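Local coordinates for bartonella effector protein (Bep) substrate of VirB T4SS (Bartonella rochalimae ATCC BAA-1498, PDB 4YK1), which probably transfers AMP onto threonine and tyrosine residues of target proteins through its Fic part, and is seen here as the BID domain carried by VirB type IV secretion substrates, at residues 60-65 against 114-119; 43-48 against 52-57; 74-79 against 104-109; 70-75 against 81-86. All blocks are in the same frame, centred on the assembly; numbering follows the deposited sequence. Where two conformers were deposited one is given.

Interaction 1. Residues 60-65 against 114-119; sequences SHINAN and FNYADK
In the four-helix bundle of the BID domain, Ile-62 and Asn-63 of helix 56-64 meet Tyr-116 and Ala-117 of the long helix 97-140. The axes of the two short segments approach to 9.7 Å, at 39° to each other. Tyr-116 does the reaching: with CG trans to its backbone N (chi1 -179°), the ring extends across the gap and its hydroxyl OH donates to Asn-63 OD1 at 2.6 Å. That bond lies in the carbonyl plane on a lone pair of OD1, the C=O...O angle being 123°, and the amide and ring are nearly coplanar. A water completes the link, accepting a hydrogen bond from Asn-63 ND2 (3.2 Å) and donating one to Tyr-116 OH (2.8 Å), so both ends of the amide are tied to one phenol.

This polar pair is buried in the bundle, where Asn-63 also rests on Ile-25 and Ile-28 of helix 21-30 and Tyr-116 on Ile-34 and Ser-37 of helix 32-49. Beside it, Ile-62 CG2 sits at the edge of the Tyr-116 ring, 3.9 Å from CD1, and the same methyl lies 4.0 Å from Ala-117 CB. The carbonyl O of Asn-63 accepts a hydrogen bond from Arg-124 NH1.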
loop_
_atom_site.group_PDB
_atom_site.type_symbol
_atom_site.label_atom_id
_atom_site.label_comp_id
_atom_site.label_asym_id
_atom_site.label_seq_id
_atom_site.Cartn_x
_atom_site.Cartn_y
_atom_site.Cartn_z
ATOM N N SER A 60 -3.029 -2.270 5.515
ATOM C CA SER A 60 -4.328 -1.631 5.754
ATOM C C SER A 60 -4.192 -0.130 5.977
ATOM O O SER A 60 -4.990 0.647 5.464
ATOM C CB SER A 60 -5.029 -2.260 6.953
ATOM O OG SER A 60 -5.150 -3.651 6.762
ATOM N N HIS A 61 -3.175 0.281 6.731
ATOM C CA HIS A 61 -2.966 1.704 6.991
ATOM C C HIS A 61 -2.473 2.441 5.744
ATOM O O HIS A 61 -2.852 3.582 5.495
ATOM C CB HIS A 61 -1.974 1.899 8.132
ATOM N N ILE A 62 -1.619 1.792 4.965
ATOM C CA ILE A 62 -1.136 2.395 3.732
ATOM C C ILE A 62 -2.288 2.558 2.736
ATOM O O ILE A 62 -2.372 3.568 2.034
ATOM C CB ILE A 62 -0.000 1.571 3.143
ATOM C CG1 ILE A 62 1.232 1.682 4.049
ATOM C CG2 ILE A 62 0.339 2.037 1.744
ATOM C CD1 ILE A 62 2.245 0.597 3.805
ATOM N N ASN A 63 -3.183 1.575 2.680
ATOM C CA ASN A 63 -4.337 1.676 1.776
ATOM C C ASN A 63 -5.160 2.894 2.135
ATOM O O ASN A 63 -5.760 3.527 1.262
ATOM C CB ASN A 63 -5.214 0.428 1.837
ATOM C CG ASN A 63 -4.600 -0.746 1.116
ATOM O OD1 ASN A 63 -3.624 -0.595 0.369
ATOM N ND2 ASN A 63 -5.172 -1.924 1.316
ATOM N N ALA A 64 -5.202 3.219 3.425
ATOM C CA ALA A 64 -5.956 4.384 3.865
ATOM C C ALA A 64 -5.105 5.654 3.783
ATOM O O ALA A 64 -5.635 6.743 3.578
ATOM C CB ALA A 64 -6.482 4.179 5.278
ATOM N N ASN A 65 -3.791 5.508 3.924
ATOM C CA ASN A 65 -2.894 6.656 3.957
ATOM C C ASN A 65 -1.533 6.307 3.374
ATOM O O ASN A 65 -0.601 5.947 4.101
ATOM C CB ASN A 65 -2.733 7.181 5.387
ATOM C CG ASN A 65 -1.777 8.365 5.469
ATOM O OD1 ASN A 65 -1.519 9.036 4.466
ATOM N ND2 ASN A 65 -1.251 8.630 6.664
ATOM N N PHE A 114 7.548 0.947 -0.862
ATOM C CA PHE A 114 7.522 2.296 -1.432
ATOM C C PHE A 114 6.704 2.300 -2.725
ATOM O O PHE A 114 5.870 3.181 -2.949
ATOM C CB PHE A 114 8.929 2.825 -1.718
ATOM C CG PHE A 114 8.926 4.244 -2.203
ATOM C CD1 PHE A 114 8.925 5.296 -1.300
ATOM C CD2 PHE A 114 8.869 4.528 -3.568
ATOM C CE1 PHE A 114 8.894 6.611 -1.744
ATOM C CE2 PHE A 114 8.823 5.842 -4.021
ATOM C CZ PHE A 114 8.839 6.885 -3.110
ATOM N N ASN A 115 6.951 1.324 -3.588
ATOM C CA ASN A 115 6.230 1.276 -4.866
ATOM C C ASN A 115 4.739 1.000 -4.676
ATOM O O ASN A 115 3.899 1.554 -5.390
ATOM C CB ASN A 115 6.847 0.225 -5.787
ATOM C CG ASN A 115 8.220 0.625 -6.264
ATOM O OD1 ASN A 115 8.602 1.793 -6.157
ATOM N ND2 ASN A 115 8.965 -0.326 -6.808
ATOM N N TYR A 116 4.419 0.133 -3.719
ATOM C CA TYR A 116 3.036 -0.167 -3.374
ATOM C C TYR A 116 2.306 1.111 -2.960
ATOM O O TYR A 116 1.182 1.368 -3.402
ATOM C CB TYR A 116 2.974 -1.214 -2.251
ATOM C CG TYR A 116 1.561 -1.600 -1.841
ATOM C CD1 TYR A 116 0.847 -0.833 -0.921
ATOM C CD2 TYR A 116 0.941 -2.737 -2.372
ATOM C CE1 TYR A 116 -0.441 -1.179 -0.542
ATOM C CE2 TYR A 116 -0.355 -3.093 -1.994
ATOM C CZ TYR A 116 -1.038 -2.299 -1.090
ATOM O OH TYR A 116 -2.311 -2.629 -0.699
ATOM N N ALA A 117 2.935 1.906 -2.103
ATOM C CA ALA A 117 2.302 3.131 -1.614
ATOM C C ALA A 117 2.065 4.124 -2.743
ATOM O O ALA A 117 1.074 4.843 -2.728
ATOM C CB ALA A 117 3.145 3.782 -0.519
ATOM N N ASP A 118 2.988 4.188 -3.703
ATOM C CA ASP A 118 2.807 5.069 -4.868
ATOM C C ASP A 118 1.587 4.648 -5.689
ATOM O O ASP A 118 0.839 5.493 -6.185
ATOM C CB ASP A 118 4.054 5.063 -5.754
ATOM C CG ASP A 118 3.879 5.892 -7.028
ATOM O OD1 ASP A 118 4.172 7.100 -6.974
ATOM O OD2 ASP A 118 3.455 5.340 -8.075
ATOM N N LYS A 119 1.400 3.339 -5.850
ATOM C CA LYS A 119 0.256 2.827 -6.603
ATOM C C LYS A 119 -1.037 3.189 -5.888
ATOM O O LYS A 119 -1.990 3.650 -6.514
ATOM C CB LYS A 119 0.331 1.303 -6.792
ATOM C CG LYS A 119 1.481 0.811 -7.669
ATOM C CD LYS A 119 1.552 -0.729 -7.693
ATOM C CE LYS A 119 2.854 -1.248 -8.319
ATOM N NZ LYS A 119 3.817 -1.743 -7.272
HETATM O O HOH W 1 -4.470 -4.379 -0.539
#

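Interaction 2. Residues 43-48 against 52-57; sequences ALSKLI and PEILEQ
Ser-45, on the inner face of helix 32-49, meets the chain just after that helix has ended, where Pro-52, Ile-54 and Leu-55 fold back over it. This buried side is the tight part. The CB of Ser-45 lies 3.7 Å from the carbonyl O of Pro-52, while its OG has the CG2 methyl of Ile-54 at 4.0 Å and a methyl of Leu-55, CD1, at a similar distance. Ile-54 and Leu-55 both start their side chains toward the helix.

One water joins a side-chain hydroxyl, a backbone carbonyl and a backbone N-H. It donates to Ser-45 OG at 2.9 Å and to Pro-52 O at 2.7 Å, and it accepts from the backbone N of Leu-55 at 3.0 Å. Ser-45 OG lies beside its own backbone N, opposite the carbonyl carbon (chi1 -67°), and from there bonds both to the water and to Ile-41 O, one helical turn back.

The outer side is open to solvent, although the backbones come close there: Lys-46 N is 4.1 Å from Pro-52 CA. The exposed Pro-52 ring lies alongside the root of Lys-46, with Lys-46 CB 4.2 Å from Pro-52 CG. The rest of that lysine leads away from the contact, and NZ bonds to Asn-50 OD1.

From Pro-52 the chain passes through a type I beta turn, Glu-53 to Glu-56, and Leu-55 occupies the N-cap position of the next helix. The arrangement is that of a short helix-loop-helix connection, here joining helices 32-49 and 56-64 with a bound water in the angle.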
loop_
_atom_site.group_PDB
_atom_site.type_symbol
_atom_site.label_atom_id
_atom_site.label_comp_id
_atom_site.label_asym_id
_atom_site.label_seq_id
_atom_site.Cartn_x
_atom_site.Cartn_y
_atom_site.Cartn_z
ATOM N N ALA A 43 5.415 -12.683 -0.110
ATOM C CA ALA A 43 6.471 -13.667 -0.363
ATOM C C ALA A 43 7.817 -13.206 0.215
ATOM O O ALA A 43 8.568 -13.996 0.806
ATOM C CB ALA A 43 6.591 -13.944 -1.861
ATOM N N LEU A 44 8.132 -11.927 0.031
ATOM C CA LEU A 44 9.302 -11.341 0.669
ATOM C C LEU A 44 9.214 -11.458 2.185
ATOM O O LEU A 44 10.173 -11.875 2.829
ATOM C CB LEU A 44 9.455 -9.870 0.268
ATOM C CG LEU A 44 10.035 -9.701 -1.136
ATOM C CD1 LEU A 44 9.817 -8.259 -1.644
ATOM C CD2 LEU A 44 11.520 -10.061 -1.103
ATOM N N SER A 45 8.065 -11.093 2.748
ATOM C CA SER A 45 7.863 -11.179 4.199
ATOM C C SER A 45 8.085 -12.594 4.720
ATOM O O SER A 45 8.631 -12.786 5.806
ATOM C CB SER A 45 6.455 -10.693 4.583
ATOM O OG SER A 45 6.324 -9.295 4.330
ATOM N N LYS A 46 7.674 -13.591 3.947
ATOM C CA LYS A 46 7.921 -14.976 4.336
ATOM C C LYS A 46 9.423 -15.283 4.301
ATOM O O LYS A 46 9.977 -15.870 5.240
ATOM C CB LYS A 46 7.140 -15.927 3.421
ATOM C CG LYS A 46 7.588 -17.386 3.498
ATOM C CD LYS A 46 7.262 -18.002 4.838
ATOM C CE LYS A 46 7.656 -19.477 4.872
ATOM N NZ LYS A 46 7.546 -20.025 6.244
ATOM N N LEU A 47 10.092 -14.853 3.235
ATOM C CA LEU A 47 11.540 -15.055 3.099
ATOM C C LEU A 47 12.358 -14.401 4.202
ATOM O O LEU A 47 13.358 -14.955 4.670
ATOM C CB LEU A 47 12.025 -14.509 1.755
ATOM C CG LEU A 47 11.693 -15.393 0.554
ATOM C CD1 LEU A 47 12.140 -14.714 -0.730
ATOM C CD2 LEU A 47 12.352 -16.762 0.717
ATOM N N ILE A 48 11.954 -13.195 4.589
ATOM C CA ILE A 48 12.757 -12.386 5.480
ATOM C C ILE A 48 12.430 -12.685 6.941
ATOM O O ILE A 48 13.330 -12.829 7.767
ATOM C CB ILE A 48 12.566 -10.881 5.192
ATOM C CG1 ILE A 48 12.981 -10.547 3.759
ATOM C CG2 ILE A 48 13.378 -10.038 6.185
ATOM C CD1 ILE A 48 12.410 -9.231 3.281
ATOM N N PRO A 52 4.393 -14.352 6.333
ATOM C CA PRO A 52 3.789 -13.673 5.181
ATOM C C PRO A 52 2.938 -12.472 5.585
ATOM O O PRO A 52 2.829 -11.526 4.810
ATOM C CB PRO A 52 2.899 -14.758 4.542
ATOM C CG PRO A 52 3.288 -16.047 5.185
ATOM C CD PRO A 52 3.884 -15.726 6.511
ATOM N N GLU A 53 2.351 -12.498 6.781
ATOM C CA GLU A 53 1.401 -11.443 7.148
ATOM C C GLU A 53 1.954 -10.436 8.171
ATOM O O GLU A 53 1.202 -9.651 8.753
ATOM C CB GLU A 53 0.100 -12.066 7.679
ATOM C CG GLU A 53 -0.653 -12.958 6.663
ATOM C CD GLU A 53 -0.923 -12.277 5.309
ATOM O OE1 GLU A 53 -1.272 -11.074 5.282
ATOM O OE2 GLU A 53 -0.793 -12.958 4.263
ATOM N N ILE A 54 3.268 -10.428 8.362
ATOM C CA ILE A 54 3.872 -9.572 9.380
ATOM C C ILE A 54 3.549 -8.087 9.134
ATOM O O ILE A 54 3.430 -7.317 10.077
ATOM C CB ILE A 54 5.409 -9.827 9.475
ATOM C CG1 ILE A 54 5.960 -9.315 10.808
ATOM C CG2 ILE A 54 6.174 -9.204 8.282
ATOM C CD1 ILE A 54 7.323 -9.919 11.162
ATOM N N LEU A 55 3.371 -7.688 7.879
ATOM C CA LEU A 55 3.019 -6.296 7.575
ATOM C C LEU A 55 1.531 -6.111 7.241
ATOM O O LEU A 55 1.142 -5.096 6.652
ATOM C CB LEU A 55 3.852 -5.774 6.400
ATOM C CG LEU A 55 5.383 -5.816 6.552
ATOM C CD1 LEU A 55 6.019 -5.294 5.278
ATOM C CD2 LEU A 55 5.847 -4.984 7.744
ATOM N N GLU A 56 0.702 -7.076 7.612
ATOM C CA GLU A 56 -0.714 -7.024 7.234
ATOM C C GLU A 56 -1.397 -5.756 7.757
ATOM O O GLU A 56 -2.130 -5.093 7.037
ATOM C CB GLU A 56 -1.439 -8.261 7.746
ATOM C CG GLU A 56 -2.928 -8.068 7.919
ATOM C CD GLU A 56 -3.570 -9.270 8.574
ATOM O OE1 GLU A 56 -3.517 -9.365 9.819
ATOM O OE2 GLU A 56 -4.113 -10.122 7.839
ATOM N N GLN A 57 -1.122 -5.403 9.005
ATOM C CA GLN A 57 -1.668 -4.176 9.587
ATOM C C GLN A 57 -1.151 -2.923 8.875
ATOM O O GLN A 57 -1.893 -1.967 8.645
ATOM C CB GLN A 57 -1.328 -4.114 11.077
ATOM C CG GLN A 57 -2.256 -3.262 11.882
ATOM C CD GLN A 57 -2.114 -3.501 13.362
ATOM O OE1 GLN A 57 -1.089 -3.997 13.825
ATOM N NE2 GLN A 57 -3.152 -3.165 14.116
HETATM O O HOH W 2 3.586 -8.970 5.187
#

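Interaction 3. Residues 74-79 against 104-109; sequences ERIINS and QNAKIL
Ile-76 and Ile-77, near the end of helix 67-78, press against Ala-106 and Lys-107 where that helix packs on the long helix 97-140 of the BID domain. The backbones come near: the CA atoms of Ile-77 and Lys-107 are 5.8 Å apart.

The van der Waals contacts fall into a buried and an outer pair. On the buried side, Ile-76 sets its CG2 methyl on a backbone carbonyl, 3.6 Å from Ala-106 O; the same methyl makes a light apolar touch with Ala-106 CB at 4.4 Å. Ile-83 and Ser-110 also pack on Ile-76, and Pro-80 on Ala-106. On the outer side, Ile-77 carries CG1 trans to its backbone N (chi1 -158°), which sends CD1 over to the base of Lys-107, 3.9 Å from CG and 4.0 Å from CB. The two side chains cross at about a right angle, so the isoleucine tip meets the aliphatic stem of the lysine rather than its charge.

The hydrogen bonds of these two segments run within each helix. Lys-107 bends at its last torsion, and NZ makes a weak bond, 3.5 Å, to Gln-104 OE1. At the C-terminal end of helix 67-78, Ser-79 N still bonds to Arg-75 O (3.0 Å).

Between 74-79 and 104-109 the joint thus rests on shape and burial; a directional tie comes one turn earlier, where Ser-110 OG bonds to Ser-73 O.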
loop_
_atom_site.group_PDB
_atom_site.type_symbol
_atom_site.label_atom_id
_atom_site.label_comp_id
_atom_site.label_asym_id
_atom_site.label_seq_id
_atom_site.Cartn_x
_atom_site.Cartn_y
_atom_site.Cartn_z
ATOM N N GLU A 74 11.314 3.532 4.675
ATOM C CA GLU A 74 12.542 4.072 5.258
ATOM C C GLU A 74 12.948 3.306 6.521
ATOM O O GLU A 74 14.129 3.037 6.749
ATOM C CB GLU A 74 12.385 5.568 5.599
ATOM C CG GLU A 74 12.346 6.478 4.372
ATOM C CD GLU A 74 11.843 7.902 4.681
ATOM O OE1 GLU A 74 11.749 8.286 5.871
ATOM O OE2 GLU A 74 11.540 8.643 3.719
ATOM N N ARG A 75 11.969 2.995 7.359
ATOM C CA ARG A 75 12.258 2.352 8.634
ATOM C C ARG A 75 12.779 0.942 8.425
ATOM O O ARG A 75 13.688 0.505 9.127
ATOM C CB ARG A 75 11.011 2.360 9.517
ATOM C CG ARG A 75 10.714 3.774 10.056
ATOM C CD ARG A 75 9.456 3.819 10.896
ATOM N NE ARG A 75 9.135 5.187 11.305
ATOM C CZ ARG A 75 8.032 5.522 11.962
ATOM N NH1 ARG A 75 7.150 4.587 12.305
ATOM N NH2 ARG A 75 7.815 6.785 12.286
ATOM N N ILE A 76 12.229 0.244 7.435
ATOM C CA ILE A 76 12.658 -1.118 7.125
ATOM C C ILE A 76 14.106 -1.118 6.688
ATOM O O ILE A 76 14.897 -1.949 7.107
ATOM C CB ILE A 76 11.780 -1.752 6.038
ATOM C CG1 ILE A 76 10.379 -2.026 6.573
ATOM C CG2 ILE A 76 12.437 -3.047 5.476
ATOM C CD1 ILE A 76 9.400 -2.439 5.458
ATOM N N ILE A 77 14.471 -0.170 5.845
ATOM C CA ILE A 77 15.829 -0.162 5.360
ATOM C C ILE A 77 16.758 0.382 6.453
ATOM O O ILE A 77 17.905 -0.061 6.552
ATOM C CB ILE A 77 15.926 0.601 4.019
ATOM C CG1 ILE A 77 17.175 0.177 3.255
ATOM C CG2 ILE A 77 15.889 2.085 4.219
ATOM C CD1 ILE A 77 16.934 0.006 1.779
ATOM N N ASN A 78 16.268 1.281 7.307
ATOM C CA ASN A 78 17.083 1.777 8.426
ATOM C C ASN A 78 17.482 0.622 9.354
ATOM O O ASN A 78 18.588 0.595 9.861
ATOM C CB ASN A 78 16.352 2.814 9.278
ATOM C CG ASN A 78 16.217 4.160 8.621
ATOM O OD1 ASN A 78 16.913 4.488 7.664
ATOM N ND2 ASN A 78 15.329 4.984 9.181
ATOM N N SER A 79 16.556 -0.305 9.607
ATOM C CA SER A 79 16.847 -1.462 10.465
ATOM C C SER A 79 15.800 -2.541 10.251
ATOM O O SER A 79 14.731 -2.531 10.870
ATOM C CB SER A 79 16.909 -1.048 11.948
ATOM O OG SER A 79 17.367 -2.130 12.757
ATOM N N GLN A 104 19.466 -8.550 2.511
ATOM C CA GLN A 104 19.363 -8.047 1.148
ATOM C C GLN A 104 17.910 -8.047 0.694
ATOM O O GLN A 104 17.450 -7.088 0.082
ATOM C CB GLN A 104 20.234 -8.873 0.194
ATOM C CG GLN A 104 21.724 -8.588 0.320
ATOM C CD GLN A 104 22.038 -7.091 0.274
ATOM O OE1 GLN A 104 22.631 -6.541 1.205
ATOM N NE2 GLN A 104 21.627 -6.426 -0.807
ATOM N N ASN A 105 17.172 -9.113 1.000
ATOM C CA ASN A 105 15.765 -9.142 0.625
ATOM C C ASN A 105 14.952 -8.042 1.337
ATOM O O ASN A 105 13.961 -7.572 0.791
ATOM C CB ASN A 105 15.144 -10.511 0.923
ATOM C CG ASN A 105 15.372 -11.516 -0.193
ATOM O OD1 ASN A 105 15.370 -11.164 -1.373
ATOM N ND2 ASN A 105 15.552 -12.778 0.177
ATOM N N ALA A 106 15.347 -7.653 2.553
ATOM C CA ALA A 106 14.658 -6.561 3.251
ATOM C C ALA A 106 14.736 -5.260 2.466
ATOM O O ALA A 106 13.785 -4.473 2.479
ATOM C CB ALA A 106 15.228 -6.362 4.659
ATOM N N LYS A 107 15.863 -5.021 1.784
ATOM C CA LYS A 107 15.980 -3.840 0.915
ATOM C C LYS A 107 14.987 -3.891 -0.242
ATOM O O LYS A 107 14.419 -2.861 -0.643
ATOM C CB LYS A 107 17.402 -3.698 0.352
ATOM C CG LYS A 107 18.466 -3.519 1.426
ATOM C CD LYS A 107 19.799 -3.165 0.809
ATOM C CE LYS A 107 20.765 -2.653 1.858
ATOM N NZ LYS A 107 21.190 -3.751 2.742
ATOM N N ILE A 108 14.815 -5.084 -0.803
ATOM C CA ILE A 108 13.869 -5.284 -1.891
ATOM C C ILE A 108 12.448 -5.076 -1.357
ATOM O O ILE A 108 11.590 -4.472 -2.013
ATOM C CB ILE A 108 14.033 -6.683 -2.517
ATOM C CG1 ILE A 108 15.430 -6.818 -3.138
ATOM C CG2 ILE A 108 12.962 -6.913 -3.604
ATOM C CD1 ILE A 108 15.772 -8.244 -3.566
ATOM N N LEU A 109 12.207 -5.577 -0.151
ATOM C CA LEU A 109 10.913 -5.388 0.489
ATOM C C LEU A 109 10.632 -3.906 0.728
ATOM O O LEU A 109 9.526 -3.417 0.468
ATOM C CB LEU A 109 10.861 -6.171 1.804
ATOM C CG LEU A 109 9.595 -5.968 2.649
ATOM C CD1 LEU A 109 8.306 -6.332 1.879
ATOM C CD2 LEU A 109 9.684 -6.741 3.980
#

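Interaction 4. Residues 70-75 against 81-86; sequences RELSER and KSIGRL
Leu-72 lays its CD1 methyl against the CD1 methyl of Ile-83, at 4.3 Å, where the loop between helix 67-78 and strand 90-91 of the BID domain turns back beside that helix. Leucine CG stands trans to the backbone N (chi1 -180°), which carries the branch toward the loop although the side chain sets out across it. Ile-83 has further neighbours: it also packs on Ile-54 and Leu-55 of the preceding connection, and on Tyr-49, so the loop is pinned to several parts of the fold through one side chain.

Nearer the surface, Ser-82 starts toward the helix, and its OG stops 4.1 Å from the carbonyl O of Arg-75, too far for a hydrogen bond. The hydroxyl is bonded to Ser-79 O instead, which braces the loop just past the helix end. Arg-75 carries its long side chain away from the loop and back along the helix: NH2 and Glu-71 OE1, 3.3 Å apart, form a long, weak ion pair, with the oxygen well above the guanidinium plane, so no N-H points at it.

Ser-82 and Arg-75 thus find their polar partners within their own parts of the chain, and what joins these two segments is light, non-directional contact.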
loop_
_atom_site.group_PDB
_atom_site.type_symbol
_atom_site.label_atom_id
_atom_site.label_comp_id
_atom_site.label_asym_id
_atom_site.label_seq_id
_atom_site.Cartn_x
_atom_site.Cartn_y
_atom_site.Cartn_z
ATOM N N ARG A 70 5.874 5.512 2.584
ATOM C CA ARG A 70 7.214 6.090 2.424
ATOM C C ARG A 70 7.991 5.948 3.720
ATOM O O ARG A 70 9.135 5.522 3.724
ATOM C CB ARG A 70 7.169 7.575 2.034
ATOM C CG ARG A 70 8.567 8.226 2.082
ATOM C CD ARG A 70 8.570 9.736 1.835
ATOM N NE ARG A 70 8.214 10.081 0.463
ATOM C CZ ARG A 70 9.059 10.052 -0.565
ATOM N NH1 ARG A 70 8.631 10.381 -1.776
ATOM N NH2 ARG A 70 10.325 9.681 -0.387
ATOM N N GLU A 71 7.349 6.302 4.826
ATOM C CA GLU A 71 7.945 6.214 6.160
ATOM C C GLU A 71 8.295 4.775 6.539
ATOM O O GLU A 71 9.409 4.501 7.022
ATOM C CB GLU A 71 6.987 6.835 7.185
ATOM C CG GLU A 71 7.228 6.486 8.641
ATOM C CD GLU A 71 6.176 7.126 9.569
ATOM O OE1 GLU A 71 5.354 6.377 10.154
ATOM O OE2 GLU A 71 6.175 8.376 9.706
ATOM N N LEU A 72 7.367 3.846 6.319
ATOM C CA LEU A 72 7.663 2.438 6.578
ATOM C C LEU A 72 8.800 1.927 5.695
ATOM O O LEU A 72 9.645 1.163 6.159
ATOM C CB LEU A 72 6.431 1.551 6.371
ATOM C CG LEU A 72 6.651 0.046 6.632
ATOM C CD1 LEU A 72 7.070 -0.264 8.102
ATOM C CD2 LEU A 72 5.396 -0.738 6.294
ATOM N N SER A 73 8.835 2.315 4.422
ATOM C CA SER A 73 9.929 1.846 3.571
ATOM C C SER A 73 11.274 2.314 4.139
ATOM O O SER A 73 12.257 1.566 4.112
ATOM C CB SER A 73 9.771 2.324 2.128
ATOM O OG SER A 73 10.160 3.682 1.988
ATOM N N GLU A 74 11.314 3.532 4.675
ATOM C CA GLU A 74 12.542 4.072 5.258
ATOM C C GLU A 74 12.948 3.306 6.521
ATOM O O GLU A 74 14.129 3.037 6.749
ATOM C CB GLU A 74 12.385 5.568 5.599
ATOM C CG GLU A 74 12.346 6.478 4.372
ATOM C CD GLU A 74 11.843 7.902 4.681
ATOM O OE1 GLU A 74 11.749 8.286 5.871
ATOM O OE2 GLU A 74 11.540 8.643 3.719
ATOM N N ARG A 75 11.969 2.995 7.359
ATOM C CA ARG A 75 12.258 2.352 8.634
ATOM C C ARG A 75 12.779 0.942 8.425
ATOM O O ARG A 75 13.688 0.505 9.127
ATOM C CB ARG A 75 11.011 2.360 9.517
ATOM C CG ARG A 75 10.714 3.774 10.056
ATOM C CD ARG A 75 9.456 3.819 10.896
ATOM N NE ARG A 75 9.135 5.187 11.305
ATOM C CZ ARG A 75 8.032 5.522 11.962
ATOM N NH1 ARG A 75 7.150 4.587 12.305
ATOM N NH2 ARG A 75 7.815 6.785 12.286
ATOM N N LYS A 81 15.545 -5.495 11.185
ATOM C CA LYS A 81 15.183 -6.308 12.340
ATOM C C LYS A 81 14.191 -5.600 13.265
ATOM O O LYS A 81 13.658 -6.234 14.164
ATOM C CB LYS A 81 16.433 -6.709 13.138
ATOM C CG LYS A 81 17.030 -5.603 13.946
ATOM C CD LYS A 81 18.256 -6.121 14.703
ATOM C CE LYS A 81 18.804 -5.042 15.610
ATOM N NZ LYS A 81 20.016 -5.498 16.362
ATOM N N SER A 82 13.939 -4.301 13.061
ATOM C CA SER A 82 12.889 -3.629 13.839
ATOM C C SER A 82 11.545 -4.347 13.662
ATOM O O SER A 82 10.743 -4.428 14.594
ATOM C CB SER A 82 12.728 -2.163 13.423
ATOM O OG SER A 82 12.376 -2.033 12.050
ATOM N N ILE A 83 11.310 -4.868 12.465
ATOM C CA ILE A 83 10.028 -5.525 12.144
ATOM C C ILE A 83 9.887 -6.844 12.901
ATOM O O ILE A 83 8.810 -7.198 13.396
ATOM C CB ILE A 83 9.894 -5.765 10.645
ATOM C CG1 ILE A 83 10.067 -4.445 9.852
ATOM C CG2 ILE A 83 8.564 -6.451 10.325
ATOM C CD1 ILE A 83 9.111 -3.328 10.238
ATOM N N GLY A 84 10.978 -7.586 12.955
ATOM C CA GLY A 84 11.012 -8.841 13.668
ATOM C C GLY A 84 12.342 -9.473 13.349
ATOM O O GLY A 84 13.127 -8.925 12.582
ATOM N N ARG A 85 12.582 -10.634 13.932
ATOM C CA ARG A 85 13.796 -11.402 13.695
ATOM C C ARG A 85 13.892 -11.882 12.254
ATOM O O ARG A 85 12.911 -12.370 11.676
ATOM C CB ARG A 85 13.829 -12.586 14.666
ATOM C CG ARG A 85 15.023 -13.472 14.579
ATOM C CD ARG A 85 14.965 -14.471 15.729
ATOM N NE ARG A 85 15.746 -15.672 15.468
ATOM C CZ ARG A 85 16.428 -16.332 16.398
ATOM N NH1 ARG A 85 16.423 -15.901 17.656
ATOM N NH2 ARG A 85 17.113 -17.420 16.072
ATOM N N LEU A 86 15.081 -11.729 11.685
ATOM C CA LEU A 86 15.370 -12.153 10.312
ATOM C C LEU A 86 15.672 -13.630 10.236
ATOM O O LEU A 86 16.245 -14.198 11.157
ATOM C CB LEU A 86 16.568 -11.373 9.746
ATOM C CG LEU A 86 16.285 -10.086 8.983
ATOM C CD1 LEU A 86 15.461 -9.140 9.822
ATOM C CD2 LEU A 86 17.601 -9.451 8.538
#

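Overall arrangement
Interaction 1 is the core contact, about 2 Å from the chain's centre, and in it a buried hydrogen bond and a water join helix 56-64 to helix 97-140. Interactions 2 and 3 are partly buried, and interaction 4 lies at the surface. Helix 97-140 serves interactions 1 and 3, but the polar link of the first gives way to van der Waals packing of methyls and a lysine stem, one methyl on a backbone carbonyl. Interaction 2 again uses a water, now beside a chain turn. Interactions 3 and 4 share Glu-74 and Arg-75, with centres 6 Å apart. Ile-48 connects interaction 2 to both, packing on Ala-106 and on Leu-86. Ile-62 and Phe-114 join interaction 1 to interaction 4.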